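Long-range contacts in type ii site-specific deoxyribonuclease (Klebsiella pneumoniae, PDB 6EKR), which probably cleaves DNA at specific sites, as a type II restriction endonuclease of the PD-(D/E)xK nuclease group: residues 203-207 / 250-254; 223-229 / 260-266. The protein carries 2 engineered substitutions. All coordinates share one frame; numbering follows the deposited sequence.

Interaction 1: 203-207 / 250-254; sequences IVQPF and IRLYQ
Phe207 and Tyr253 form the dense part of this contact. The CB of Tyr253 sits squarely over one face of the Phe207 ring, 3.5 Å from the centroid and 7° off the ring normal, which makes a CH-pi contact. With CG anti to the carbonyl carbon (chi1 -72°), the Tyr253 ring extends past Phe207 until CE2 and OH lie against Val204; the two ring planes meet obliquely at 53°. Tyr253 CE2 lies 3.5 Å from Val204 CB, and the hydroxyl beyond it makes a weak hydrogen bond to Gln205 of the second subunit, whose Ile212 also packs on Tyr253. Partly exposed Gln254 comes in at the rim of the Phe207 ring, its OE1 in the ring plane and 3.3 Å from Phe207 CE1, with Leu260 N as the probable hydrogen-bond donor to that oxygen. Packing is looser at Ile250, where CG2 is 3.9 Å from Phe207 CZ and CG1 is 4.2 Å from Ile203 CG1. The contact thus sets the first turn of helix 204-217 against helix 247-257, just ahead of the parallel strands 222-227 and 262-265 into which these helices lead.

Interaction 2: 223-229 / 260-266; sequences FSFLACI and LSGMYYC
Leu260 opens the contact, with CD2 against Ser224 CB at 3.5 Å; the Ser224 hydroxyl itself is hydrogen-bonded to Gln210. At Ser261 the backbone N gives a 2.8 Å hydrogen bond to Ser224 O, and the side chain covers a ring face: Ser261 CB stands over Phe225, 3.7 Å from its centroid, in a CH-pi contact. Gly262 O then accepts Leu226 N at 3.0 Å in a nearly straight bond (174° at the hydrogen). Met263, a selenomethionine, runs alongside Leu226 in the same direction, with its CG 4.2 Å from Leu226 CD2. These are neighbouring parallel strands in the mixed sheet of the nuclease core, and the chain between them passes through helix 247-257, a beta-alpha-beta crossover with a small hairpin inserted before the helix. Tyr264 uses both backbone groups, its N reaching Leu226 O at 2.7 Å and its O receiving Cys228 N at 2.8 Å. Tyr264 and Phe225 project from the same face of the sheet and share a chi1 near -60° (-55° and -58°), which lays them side by side; the Tyr264 hydroxyl is hydrogen-bonded to Asp292 of helix 286-298. Tyr265 then turns its ring obliquely to Cys228, whose CB is 3.5 Å from Tyr265 CE1, while the Tyr265 hydroxyl is hydrogen-bonded to Glu231. Last, Cys266 SG packs on Ile229 CD1.

Overall arrangement
Both contacts are buried and join the same two runs of chain: helix 204-217 leads into strand 222-227, and helix 247-257 into strand 262-265. Interaction 2 pairs the strands near the middle of the chain through backbone hydrogen bonds. Interaction 1 pairs the helices farther out, its centre about 17 Å from the centre of the chain, against about 9 Å for interaction 2, using apolar and aromatic side chains with no hydrogen bond between its segments; unlike interaction 2, it also reaches the second subunit. Side chains join the two layers directly: Leu260 CG packs on Phe207 CE1, and Pro206 CG meets Leu226 CD2.

Interaction 1: 203-207 / 250-254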
# COMPACT_ATOMS: atom_id res chain seq x y z
N ILE A 203 1.26 -1.78 6.20
CA ILE A 203 0.91 -2.17 7.57
C ILE A 203 -0.52 -2.70 7.66
O ILE A 203 -0.81 -3.57 8.50
CB ILE A 203 1.19 -1.02 8.60
CG1 ILE A 203 0.78 -1.41 10.03
CG2 ILE A 203 0.51 0.28 8.18
CD1 ILE A 203 1.65 -2.48 10.67
N VAL A 204 -1.41 -2.19 6.81
CA VAL A 204 -2.80 -2.66 6.76
C VAL A 204 -2.89 -4.10 6.27
O VAL A 204 -3.80 -4.84 6.66
CB VAL A 204 -3.70 -1.73 5.89
CG1 VAL A 204 -3.09 -1.50 4.49
CG2 VAL A 204 -5.14 -2.25 5.80
N GLN A 205 -1.93 -4.51 5.44
CA GLN A 205 -1.99 -5.78 4.73
C GLN A 205 -2.16 -7.04 5.62
O GLN A 205 -3.02 -7.89 5.33
CB GLN A 205 -0.79 -5.89 3.77
CG GLN A 205 -1.12 -6.52 2.42
CD GLN A 205 -2.02 -5.64 1.53
OE1 GLN A 205 -1.57 -4.65 0.92
NE2 GLN A 205 -3.31 -6.01 1.45
N PRO A 206 -1.36 -7.18 6.70
CA PRO A 206 -1.59 -8.30 7.61
C PRO A 206 -2.93 -8.26 8.34
O PRO A 206 -3.49 -9.31 8.63
CB PRO A 206 -0.43 -8.19 8.61
CG PRO A 206 0.03 -6.79 8.52
CD PRO A 206 -0.21 -6.36 7.11
N PHE A 207 -3.41 -7.06 8.65
CA PHE A 207 -4.68 -6.89 9.35
C PHE A 207 -5.82 -7.31 8.45
O PHE A 207 -6.61 -8.16 8.82
CB PHE A 207 -4.87 -5.45 9.84
CG PHE A 207 -4.01 -5.08 11.02
CD1 PHE A 207 -4.41 -5.40 12.32
CD2 PHE A 207 -2.80 -4.41 10.84
CE1 PHE A 207 -3.61 -5.07 13.42
CE2 PHE A 207 -1.99 -4.07 11.92
CZ PHE A 207 -2.40 -4.40 13.21
N ILE A 250 -2.49 1.59 14.03
CA ILE A 250 -2.39 0.21 14.48
C ILE A 250 -3.45 -0.09 15.52
O ILE A 250 -3.99 -1.19 15.57
CB ILE A 250 -0.98 -0.13 15.00
CG1 ILE A 250 0.05 0.14 13.91
CG2 ILE A 250 -0.89 -1.58 15.41
CD1 ILE A 250 1.47 0.11 14.38
N ARG A 251 -3.77 0.91 16.34
CA ARG A 251 -4.83 0.76 17.33
C ARG A 251 -6.19 0.63 16.66
O ARG A 251 -6.95 -0.29 16.95
CB ARG A 251 -4.82 1.94 18.30
CG ARG A 251 -3.61 2.00 19.22
CD ARG A 251 -3.63 3.29 20.02
NE ARG A 251 -4.96 3.52 20.60
CZ ARG A 251 -5.34 4.65 21.20
NH1 ARG A 251 -4.49 5.66 21.32
NH2 ARG A 251 -6.57 4.75 21.68
N LEU A 252 -6.50 1.55 15.74
CA LEU A 252 -7.69 1.41 14.90
C LEU A 252 -7.73 0.04 14.25
O LEU A 252 -8.76 -0.63 14.25
CB LEU A 252 -7.74 2.50 13.83
CG LEU A 252 -8.48 3.80 14.15
CD1 LEU A 252 -7.79 4.61 15.25
CD2 LEU A 252 -8.61 4.66 12.89
N TYR A 253 -6.59 -0.40 13.72
CA TYR A 253 -6.54 -1.70 13.07
C TYR A 253 -6.79 -2.86 14.04
O TYR A 253 -7.62 -3.71 13.75
CB TYR A 253 -5.24 -1.87 12.29
CG TYR A 253 -5.15 -1.05 11.00
CD1 TYR A 253 -6.24 -0.34 10.51
CD2 TYR A 253 -3.96 -1.02 10.27
CE1 TYR A 253 -6.14 0.41 9.34
CE2 TYR A 253 -3.86 -0.29 9.10
CZ TYR A 253 -4.94 0.42 8.64
OH TYR A 253 -4.82 1.14 7.47
N GLN A 254 -6.10 -2.87 15.18
CA GLN A 254 -6.30 -3.91 16.20
C GLN A 254 -7.73 -3.99 16.71
O GLN A 254 -8.27 -5.09 16.92
CB GLN A 254 -5.41 -3.68 17.42
CG GLN A 254 -4.15 -4.49 17.42
CD GLN A 254 -4.41 -5.96 17.37
OE1 GLN A 254 -4.44 -6.55 16.30
NE2 GLN A 254 -4.60 -6.57 18.52

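Interaction 2: 223-229 / 260-266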
# COMPACT_ATOMS: atom_id res chain seq x y z
N PHE A 223 -4.05 -17.42 13.06
CA PHE A 223 -3.51 -16.45 13.99
C PHE A 223 -2.27 -15.84 13.37
O PHE A 223 -1.37 -16.55 12.90
CB PHE A 223 -3.17 -17.11 15.34
CG PHE A 223 -4.36 -17.74 16.03
CD1 PHE A 223 -5.09 -17.01 16.97
CD2 PHE A 223 -4.75 -19.04 15.74
CE1 PHE A 223 -6.19 -17.58 17.61
CE2 PHE A 223 -5.85 -19.62 16.37
CZ PHE A 223 -6.57 -18.88 17.31
N SER A 224 -2.23 -14.51 13.34
CA SER A 224 -1.18 -13.79 12.63
C SER A 224 -0.16 -13.24 13.59
O SER A 224 -0.52 -12.60 14.57
CB SER A 224 -1.77 -12.66 11.80
OG SER A 224 -2.55 -13.15 10.73
N PHE A 225 1.11 -13.51 13.31
CA PHE A 225 2.21 -12.94 14.05
C PHE A 225 3.07 -12.21 13.05
O PHE A 225 3.51 -12.81 12.07
CB PHE A 225 3.05 -14.01 14.72
CG PHE A 225 2.30 -14.90 15.66
CD1 PHE A 225 2.56 -14.84 17.02
CD2 PHE A 225 1.37 -15.83 15.19
CE1 PHE A 225 1.89 -15.69 17.91
CE2 PHE A 225 0.70 -16.67 16.06
CZ PHE A 225 0.97 -16.60 17.43
N LEU A 226 3.32 -10.94 13.32
CA LEU A 226 4.05 -10.08 12.40
C LEU A 226 5.53 -9.98 12.75
O LEU A 226 5.88 -9.55 13.85
CB LEU A 226 3.39 -8.70 12.38
CG LEU A 226 3.80 -7.65 11.36
CD1 LEU A 226 3.99 -8.25 9.97
CD2 LEU A 226 2.74 -6.57 11.33
N ALA A 227 6.39 -10.35 11.81
CA ALA A 227 7.84 -10.31 12.01
C ALA A 227 8.50 -9.23 11.16
O ALA A 227 8.36 -9.23 9.94
CB ALA A 227 8.46 -11.66 11.70
N CYS A 228 9.22 -8.32 11.81
CA CYS A 228 9.94 -7.25 11.13
C CYS A 228 11.37 -7.12 11.62
O CYS A 228 11.77 -7.80 12.56
CB CYS A 228 9.20 -5.93 11.32
SG CYS A 228 7.53 -5.93 10.67
N ILE A 229 12.14 -6.23 11.00
CA ILE A 229 13.49 -5.95 11.44
C ILE A 229 13.52 -4.63 12.21
O ILE A 229 14.02 -4.57 13.33
CB ILE A 229 14.51 -5.93 10.25
CG1 ILE A 229 14.59 -7.31 9.57
CG2 ILE A 229 15.90 -5.43 10.69
CD1 ILE A 229 14.78 -8.47 10.51
N LEU A 260 -4.29 -9.19 15.61
CA LEU A 260 -3.10 -10.02 15.43
C LEU A 260 -2.56 -10.42 16.79
O LEU A 260 -2.72 -9.69 17.78
CB LEU A 260 -2.01 -9.28 14.65
CG LEU A 260 -2.36 -8.55 13.36
CD1 LEU A 260 -1.10 -7.98 12.78
CD2 LEU A 260 -3.07 -9.45 12.35
N SER A 261 -1.89 -11.56 16.83
CA SER A 261 -1.39 -12.12 18.07
C SER A 261 -0.18 -11.37 18.59
O SER A 261 0.04 -11.30 19.80
CB SER A 261 -1.06 -13.58 17.87
OG SER A 261 -2.22 -14.28 17.51
N GLY A 262 0.59 -10.79 17.68
CA GLY A 262 1.79 -10.08 18.09
C GLY A 262 2.50 -9.36 16.97
O GLY A 262 2.27 -9.64 15.79
N MSE A 263 3.35 -8.43 17.38
CA MSE A 263 4.23 -7.66 16.51
C MSE A 263 5.66 -7.81 17.00
O MSE A 263 5.95 -7.59 18.18
CB MSE A 263 3.85 -6.19 16.56
CG MSE A 263 2.95 -5.73 15.43
SE MSE A 263 2.44 -3.85 15.69
CE MSE A 263 4.07 -3.19 16.55
N TYR A 264 6.57 -8.18 16.11
CA TYR A 264 7.93 -8.50 16.53
C TYR A 264 8.97 -7.72 15.73
O TYR A 264 8.85 -7.57 14.51
CB TYR A 264 8.16 -10.01 16.47
CG TYR A 264 7.14 -10.81 17.26
CD1 TYR A 264 7.41 -11.23 18.56
CD2 TYR A 264 5.89 -11.13 16.72
CE1 TYR A 264 6.48 -11.95 19.29
CE2 TYR A 264 4.96 -11.85 17.45
CZ TYR A 264 5.26 -12.26 18.73
OH TYR A 264 4.35 -12.97 19.46
N TYR A 265 9.97 -7.21 16.43
CA TYR A 265 11.05 -6.46 15.81
C TYR A 265 12.39 -6.86 16.40
O TYR A 265 12.49 -7.19 17.57
CB TYR A 265 10.88 -4.97 16.04
CG TYR A 265 9.73 -4.31 15.32
CD1 TYR A 265 9.90 -3.77 14.05
CD2 TYR A 265 8.48 -4.21 15.93
CE1 TYR A 265 8.84 -3.15 13.39
CE2 TYR A 265 7.41 -3.60 15.28
CZ TYR A 265 7.59 -3.07 14.02
OH TYR A 265 6.53 -2.47 13.40
N CYS A 266 13.42 -6.83 15.56
CA CYS A 266 14.77 -6.93 16.04
C CYS A 266 15.08 -5.62 16.73
O CYS A 266 15.65 -5.60 17.82
CB CYS A 266 15.73 -7.11 14.88
SG CYS A 266 15.89 -8.79 14.37